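Side-chain contacts in galactokinase (Bifidobacterium longum subsp. infantis ATCC 15697 = JCM 1222 = DSM 20088, PDB 6TEQ), which probably catalyses the ATP-dependent phosphorylation of galactose, as a galactokinase of the GHMP kinase family, and binds 2-deoxy-2-fluoro-galactose in its sugar pocket: residues W35-R40 with N193-C198; L56-P61 with Q221-D226; M145-A150 with N173-S178. All coordinates share one frame; numbering follows the deposited sequence.

Contact 1 (W35-R40 with N193-C198)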
# COMPACT_ATOMS: atom_id res chain seq x y z
N TRP A 35 -17.58 7.29 3.63
CA TRP A 35 -16.93 6.18 2.96
C TRP A 35 -15.63 5.86 3.69
O TRP A 35 -15.21 6.66 4.51
CB TRP A 35 -16.76 6.46 1.49
CG TRP A 35 -18.07 6.69 0.78
CD1 TRP A 35 -18.66 5.81 -0.07
CD2 TRP A 35 -18.93 7.85 0.78
NE1 TRP A 35 -19.78 6.36 -0.63
CE2 TRP A 35 -19.98 7.59 -0.13
CE3 TRP A 35 -18.89 9.09 1.43
CZ2 TRP A 35 -21.06 8.47 -0.31
CZ3 TRP A 35 -19.87 10.01 1.16
CH2 TRP A 35 -20.97 9.69 0.32
N ALA A 36 -15.04 4.71 3.40
CA ALA A 36 -13.75 4.38 4.02
C ALA A 36 -12.97 3.45 3.13
O ALA A 36 -13.56 2.76 2.31
CB ALA A 36 -13.92 3.82 5.41
N ALA A 37 -11.65 3.61 3.20
CA ALA A 37 -10.73 2.71 2.49
C ALA A 37 -9.67 2.28 3.46
O ALA A 37 -9.18 3.09 4.29
CB ALA A 37 -10.19 3.40 1.27
N PRO A 38 -9.21 1.03 3.34
CA PRO A 38 -8.19 0.53 4.24
C PRO A 38 -6.77 0.85 3.78
O PRO A 38 -6.44 1.05 2.62
CB PRO A 38 -8.45 -0.97 4.25
CG PRO A 38 -8.87 -1.24 2.79
CD PRO A 38 -9.79 -0.06 2.51
N GLY A 39 -5.88 0.82 4.77
CA GLY A 39 -4.45 0.66 4.49
C GLY A 39 -4.18 -0.79 4.13
O GLY A 39 -5.11 -1.58 4.03
N ARG A 40 -2.91 -1.12 3.90
CA ARG A 40 -2.58 -2.44 3.37
C ARG A 40 -1.24 -2.89 3.89
O ARG A 40 -0.33 -2.05 4.14
CB ARG A 40 -2.59 -2.40 1.83
CG ARG A 40 -1.51 -1.57 1.18
CD ARG A 40 -0.28 -2.36 0.85
NE ARG A 40 0.81 -1.49 0.39
CZ ARG A 40 1.70 -0.88 1.15
NH1 ARG A 40 2.60 -0.09 0.58
NH2 ARG A 40 1.80 -1.14 2.45
N ASN A 193 -4.92 -0.75 -5.61
CA ASN A 193 -5.57 -2.02 -5.93
C ASN A 193 -5.91 -2.75 -4.67
O ASN A 193 -7.06 -3.30 -4.54
CB ASN A 193 -4.69 -2.85 -6.92
CG ASN A 193 -4.85 -2.43 -8.36
OD1 ASN A 193 -5.79 -2.86 -9.00
ND2 ASN A 193 -4.00 -1.54 -8.86
N ALA A 194 -5.00 -2.81 -3.70
CA ALA A 194 -5.29 -3.48 -2.40
C ALA A 194 -6.48 -2.80 -1.76
O ALA A 194 -7.42 -3.48 -1.35
CB ALA A 194 -4.10 -3.44 -1.49
N SER A 195 -6.45 -1.49 -1.65
CA SER A 195 -7.42 -0.75 -0.83
C SER A 195 -8.81 -0.93 -1.42
O SER A 195 -9.80 -0.95 -0.68
CB SER A 195 -7.00 0.73 -0.77
OG SER A 195 -7.77 1.42 0.17
N MET A 196 -8.93 -1.11 -2.73
CA MET A 196 -10.26 -1.11 -3.38
C MET A 196 -10.63 -2.50 -3.90
O MET A 196 -11.80 -2.64 -4.33
CB MET A 196 -10.35 -0.09 -4.51
CG MET A 196 -10.16 1.29 -3.97
SD MET A 196 -10.65 2.54 -5.16
CE MET A 196 -12.35 2.77 -4.63
N ARG A 197 -9.76 -3.50 -3.80
CA ARG A 197 -10.09 -4.80 -4.41
C ARG A 197 -9.80 -5.99 -3.52
O ARG A 197 -10.30 -7.10 -3.86
CB ARG A 197 -9.37 -4.97 -5.76
CG ARG A 197 -9.71 -3.88 -6.73
CD ARG A 197 -8.85 -3.99 -7.91
NE ARG A 197 -9.33 -5.07 -8.79
CZ ARG A 197 -8.74 -5.47 -9.87
NH1 ARG A 197 -7.54 -4.98 -10.21
NH2 ARG A 197 -9.36 -6.37 -10.63
N CYS A 198 -9.17 -5.81 -2.37
CA CYS A 198 -8.96 -6.93 -1.43
C CYS A 198 -10.30 -7.41 -0.90
O CYS A 198 -11.29 -6.62 -0.94
CB CYS A 198 -8.02 -6.56 -0.32
SG CYS A 198 -6.28 -6.49 -0.82

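Contact 2 (L56-P61 with Q221-D226)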
# COMPACT_ATOMS: atom_id res chain seq x y z
N LEU A 56 1.10 -9.39 -3.72
CA LEU A 56 0.17 -10.13 -2.85
C LEU A 56 -0.17 -9.34 -1.60
O LEU A 56 0.26 -9.72 -0.51
CB LEU A 56 0.78 -11.49 -2.55
CG LEU A 56 -0.19 -12.50 -1.96
CD1 LEU A 56 -1.25 -12.91 -2.98
CD2 LEU A 56 0.57 -13.72 -1.48
N PRO A 57 -0.95 -8.24 -1.75
CA PRO A 57 -1.36 -7.51 -0.56
C PRO A 57 -2.65 -8.03 0.07
O PRO A 57 -3.41 -8.76 -0.52
CB PRO A 57 -1.62 -6.10 -1.12
CG PRO A 57 -2.11 -6.34 -2.56
CD PRO A 57 -1.22 -7.52 -3.04
N ILE A 58 -2.76 -7.67 1.35
CA ILE A 58 -4.03 -7.74 2.12
C ILE A 58 -4.39 -6.34 2.53
O ILE A 58 -3.49 -5.46 2.69
CB ILE A 58 -3.91 -8.67 3.33
CG1 ILE A 58 -2.85 -8.21 4.32
CG2 ILE A 58 -3.68 -10.09 2.86
CD1 ILE A 58 -2.92 -8.86 5.65
N ALA A 59 -5.68 -6.14 2.72
CA ALA A 59 -6.18 -4.88 3.28
C ALA A 59 -6.15 -5.02 4.79
O ALA A 59 -6.63 -6.06 5.35
CB ALA A 59 -7.56 -4.61 2.79
N LEU A 60 -5.64 -4.02 5.49
CA LEU A 60 -5.72 -3.99 6.95
C LEU A 60 -7.14 -3.67 7.43
O LEU A 60 -7.94 -3.07 6.72
CB LEU A 60 -4.72 -2.97 7.48
CG LEU A 60 -3.26 -3.35 7.40
CD1 LEU A 60 -2.46 -2.12 7.73
CD2 LEU A 60 -2.94 -4.46 8.38
N PRO A 61 -7.47 -3.96 8.70
CA PRO A 61 -8.73 -3.48 9.23
C PRO A 61 -8.72 -1.96 9.45
O PRO A 61 -9.76 -1.35 9.57
CB PRO A 61 -8.78 -4.17 10.57
CG PRO A 61 -7.39 -4.58 10.94
CD PRO A 61 -6.71 -4.81 9.63
N GLN A 221 -6.70 -15.09 -3.09
CA GLN A 221 -6.01 -16.26 -2.55
C GLN A 221 -6.41 -16.37 -1.07
O GLN A 221 -6.39 -15.37 -0.33
CB GLN A 221 -4.50 -16.07 -2.67
CG GLN A 221 -4.03 -16.07 -4.09
CD GLN A 221 -4.25 -17.43 -4.69
OE1 GLN A 221 -4.06 -18.46 -4.04
NE2 GLN A 221 -4.50 -17.46 -6.00
N GLU A 222 -6.76 -17.57 -0.66
CA GLU A 222 -7.09 -17.87 0.75
C GLU A 222 -5.96 -17.32 1.62
O GLU A 222 -4.77 -17.57 1.30
CB GLU A 222 -7.30 -19.38 0.94
CG GLU A 222 -8.55 -19.95 0.24
CD GLU A 222 -9.83 -19.75 1.04
OE1 GLU A 222 -9.76 -19.01 2.01
OE2 GLU A 222 -10.90 -20.37 0.71
N PHE A 223 -6.29 -16.57 2.67
CA PHE A 223 -5.29 -16.09 3.62
C PHE A 223 -5.92 -16.09 5.01
O PHE A 223 -6.17 -15.03 5.59
CB PHE A 223 -4.69 -14.74 3.21
CG PHE A 223 -3.42 -14.48 3.96
CD1 PHE A 223 -2.28 -15.20 3.72
CD2 PHE A 223 -3.38 -13.48 4.94
CE1 PHE A 223 -1.12 -14.93 4.45
CE2 PHE A 223 -2.23 -13.22 5.64
CZ PHE A 223 -1.13 -13.98 5.43
N ASP A 224 -6.23 -17.28 5.48
CA ASP A 224 -6.94 -17.44 6.76
C ASP A 224 -5.87 -17.79 7.80
O ASP A 224 -5.49 -18.95 7.89
CB ASP A 224 -8.01 -18.50 6.65
CG ASP A 224 -8.71 -18.77 7.95
OD1 ASP A 224 -8.37 -18.12 8.98
OD2 ASP A 224 -9.68 -19.56 7.88
N LEU A 225 -5.36 -16.81 8.52
CA LEU A 225 -4.29 -17.08 9.51
C LEU A 225 -4.78 -18.05 10.60
O LEU A 225 -3.98 -18.84 11.08
CB LEU A 225 -3.90 -15.75 10.15
CG LEU A 225 -3.23 -14.77 9.21
CD1 LEU A 225 -3.31 -13.38 9.74
CD2 LEU A 225 -1.80 -15.15 8.93
N ASP A 226 -6.06 -18.06 10.91
CA ASP A 226 -6.64 -18.90 12.00
C ASP A 226 -6.58 -20.38 11.61
O ASP A 226 -6.36 -21.23 12.49
CB ASP A 226 -8.09 -18.52 12.28
CG ASP A 226 -8.29 -17.12 12.86
OD1 ASP A 226 -7.38 -16.55 13.44
OD2 ASP A 226 -9.40 -16.61 12.71

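Contact 3 (M145-A150 with N173-S178)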
# COMPACT_ATOMS: atom_id res chain seq x y z
N MET A 145 -6.45 7.41 1.73
CA MET A 145 -7.07 8.75 1.55
C MET A 145 -7.58 8.90 0.10
O MET A 145 -8.70 9.42 -0.11
CB MET A 145 -6.08 9.86 1.89
CG MET A 145 -6.63 11.24 1.66
SD MET A 145 -5.65 12.47 2.47
CE MET A 145 -6.10 12.25 4.19
N THR A 146 -6.78 8.56 -0.87
CA THR A 146 -7.17 8.77 -2.28
C THR A 146 -8.30 7.82 -2.65
O THR A 146 -9.20 8.23 -3.38
CB THR A 146 -5.99 8.69 -3.27
OG1 THR A 146 -5.40 7.37 -3.13
CG2 THR A 146 -4.99 9.80 -3.07
N CYS A 147 -8.27 6.57 -2.22
CA CYS A 147 -9.29 5.59 -2.59
C CYS A 147 -10.62 5.85 -1.88
O CYS A 147 -11.70 5.71 -2.54
CB CYS A 147 -8.77 4.16 -2.37
SG CYS A 147 -7.45 3.77 -3.54
N SER A 148 -10.57 6.30 -0.62
CA SER A 148 -11.85 6.63 0.09
C SER A 148 -12.49 7.82 -0.63
O SER A 148 -13.68 7.79 -0.84
CB SER A 148 -11.66 6.95 1.53
OG SER A 148 -10.77 8.02 1.76
N THR A 149 -11.68 8.78 -1.06
CA THR A 149 -12.21 9.99 -1.76
C THR A 149 -12.77 9.56 -3.12
O THR A 149 -13.83 10.04 -3.47
CB THR A 149 -11.11 11.02 -1.94
OG1 THR A 149 -10.51 11.39 -0.71
CG2 THR A 149 -11.63 12.28 -2.59
N ALA A 150 -12.08 8.69 -3.84
CA ALA A 150 -12.50 8.26 -5.20
C ALA A 150 -13.82 7.52 -5.05
O ALA A 150 -14.73 7.75 -5.83
CB ALA A 150 -11.44 7.36 -5.83
N ASN A 173 -7.38 4.17 -10.86
CA ASN A 173 -6.50 4.93 -11.78
C ASN A 173 -6.56 6.41 -11.41
O ASN A 173 -5.49 7.07 -11.46
CB ASN A 173 -6.86 4.66 -13.22
CG ASN A 173 -6.40 3.28 -13.66
OD1 ASN A 173 -5.47 2.71 -13.03
ND2 ASN A 173 -6.97 2.82 -14.78
N ALA A 174 -7.71 6.93 -11.01
CA ALA A 174 -7.84 8.34 -10.60
C ALA A 174 -7.00 8.57 -9.34
O ALA A 174 -6.38 9.62 -9.18
CB ALA A 174 -9.28 8.70 -10.39
N ALA A 175 -7.06 7.63 -8.39
CA ALA A 175 -6.31 7.74 -7.12
C ALA A 175 -4.81 7.76 -7.38
O ALA A 175 -4.05 8.57 -6.79
CB ALA A 175 -6.71 6.62 -6.22
N ILE A 176 -4.33 6.81 -8.19
CA ILE A 176 -2.92 6.76 -8.62
C ILE A 176 -2.55 8.08 -9.30
O ILE A 176 -1.48 8.62 -8.96
CB ILE A 176 -2.69 5.55 -9.54
CG1 ILE A 176 -2.95 4.23 -8.79
CG2 ILE A 176 -1.29 5.59 -10.12
CD1 ILE A 176 -2.97 3.04 -9.73
N LYS A 177 -3.37 8.57 -10.21
CA LYS A 177 -3.02 9.82 -10.93
C LYS A 177 -2.96 11.01 -9.96
O LYS A 177 -2.05 11.85 -10.11
CB LYS A 177 -4.00 10.05 -12.06
CG LYS A 177 -3.75 11.34 -12.80
CD LYS A 177 -4.56 11.40 -14.07
CE LYS A 177 -4.51 12.75 -14.75
NZ LYS A 177 -5.09 12.65 -16.11
N SER A 178 -3.87 11.07 -9.00
CA SER A 178 -3.82 12.13 -7.99
C SER A 178 -2.44 12.14 -7.31
O SER A 178 -1.77 13.18 -7.19
CB SER A 178 -4.90 11.98 -6.96
OG SER A 178 -4.70 13.00 -6.03

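Contact 1 (W35-R40 with N193-C198)
Pro38 and Ser195 mark where strand 35-40 and helix 193-197 come closest, with their CA atoms 5.3 Å apart. The segment axes approach to 7.3 Å and their directions differ by 133°, so the helix lies slantwise across the strand. Ser195 has the largest share of the contact. Its OG lies anti to the backbone N (chi1 -171°) and donates to Pro38 O at 2.8 Å. The bond lies in the carbonyl plane and uses a lone pair of Pro38 O (C=O...OG angle 136°). The methyl of Ala37 packs against the same hydroxyl, CB to OG 3.3 Å. The Pro38 ring approaches from its CD side, 3.3 Å from Ser195 O. This is helix-on-sheet packing beside the galactose site of a GHMP kinase. Without the hydroxyl, as with an alanine here, Pro38 O would probably lose this buried donor and a small gap would open beside the Ala37 methyl. Further along, Arg40 CB rests on Ala194 CB at 3.8 Å. The rest of Arg40 bends away toward the bound fluorogalactose. There its NE forms a salt bridge with Asp191, another sugar-site residue, and its NH2 bonds to Gly138 O.

Contact 2 (L56-P61 with Q221-D226)
Ile58 and Phe223 make the main apolar contact between segments 56-61 and 221-226. The CG2 methyl of Ile58 touches Phe223 CD2 at 4.0 Å. The two side chains cross at about a right angle, and the methyl meets the ring obliquely. Ile58 holds CG1 between its backbone N and carbonyl carbon (chi1 61°), which leaves CG2 beside the N and directed at the ring. With CG anti to its own N (chi1 -163°), Phe223 brings CD2 to the Ile58 methyl. The ring of Phe223 also meets that of Phe317 and touches Leu43.

A second, looser apolar contact joins Leu56 and Gln221. Leu56 CD1 lies 4.4 Å from Gln221 CG, so the glutamine meets it with its aliphatic part. Val314 of helix 294-318 touches both residues.

No hydrogen bond links the two segments. The Gln221 amide turns away, and its NE2 bonds to Ser219 OG. The nearest CA atoms across the contact, those of Ile58 and Phe223, are 8.6 Å apart. In the sheet, strand 202-207 pairs with both strand 54-70 and strand 218-222. The contact therefore reaches past that middle strand, whose Ala203 touches both Leu56 and Ile58.

With only carbon atoms meeting across it, the contact rests on apolar packing and shape alone. It adds no backbone pairing, since strands 54-70 and 218-222 are joined through strand 202-207.

Contact 3 (M145-A150 with N173-S178)
Thr146 packs its side chain over the methyl of Ala175, with Thr146 OG1 3.4 Å from Ala175 CB. Its CB is also close, 3.7 Å from the same methyl. The OG1 sits between the backbone N and the carbonyl carbon (chi1 59°). This directs the hydroxyl back along its own helix, where OG1 bonds to Ser142 O. The closeness to Ala175 is therefore packing, and the buried hydroxyl is satisfied within helix 141-156. The remaining branch, CG2, lies 4.0 Å from Ala175 O and loosely approaches Ser178. Ser178 OG in turn bonds to Tyr106 O. Cys147 adds a second contact on the Ala175 methyl, SG to CB 4.0 Å. Cys147 also touches Gln192 of helix 190-197.

Helices 141-156 and 165-183 belong to the GHMP kinase N-terminal domain, and their segments cross at 134° with axes 8.8 Å apart. The small side chain of Ala175 permits this approach, and its CA lies 5.0 Å from that of Thr146. Helix 141-156 follows the glycine- and serine-rich phosphate-binding loop of the family. Ser142 near its start binds ADP and magnesium, and Glu179 on the second helix binds magnesium too, although neither ligand is bound in this model. The contact lies close to both residues and joins the helices that carry them.

Within helix 141-156, Thr149 OG1 donates to Met145 O at 2.7 Å, with a C=O...OG1 angle of 158°. The backbone N of Thr149 bonds to the same oxygen from the opposite face of the carbonyl plane.

All three contacts are largely buried; Gln221 of contact 2 is the one touching residue that is partly exposed. Contacts 1 and 2 share the large sheet, where strands 33-42 and 54-70 are neighbours; Gly39 O and Leu60 N, 2.9 Å apart, probably form a hydrogen bond between them. Contact 1 also meets contact 3, through Met196 CG and Cys147 CB at 3.6 Å. It thus lies between sheet and helices. Contacts 2 and 3 stay apart, with nearest atoms about 10 Å away. Only contact 1 has a hydrogen bond across its segments. Contact 2 is apolar packing of a sheet strand on the end of strand 218-222 and the loop after it. Contact 3 joins two helices through small side chains.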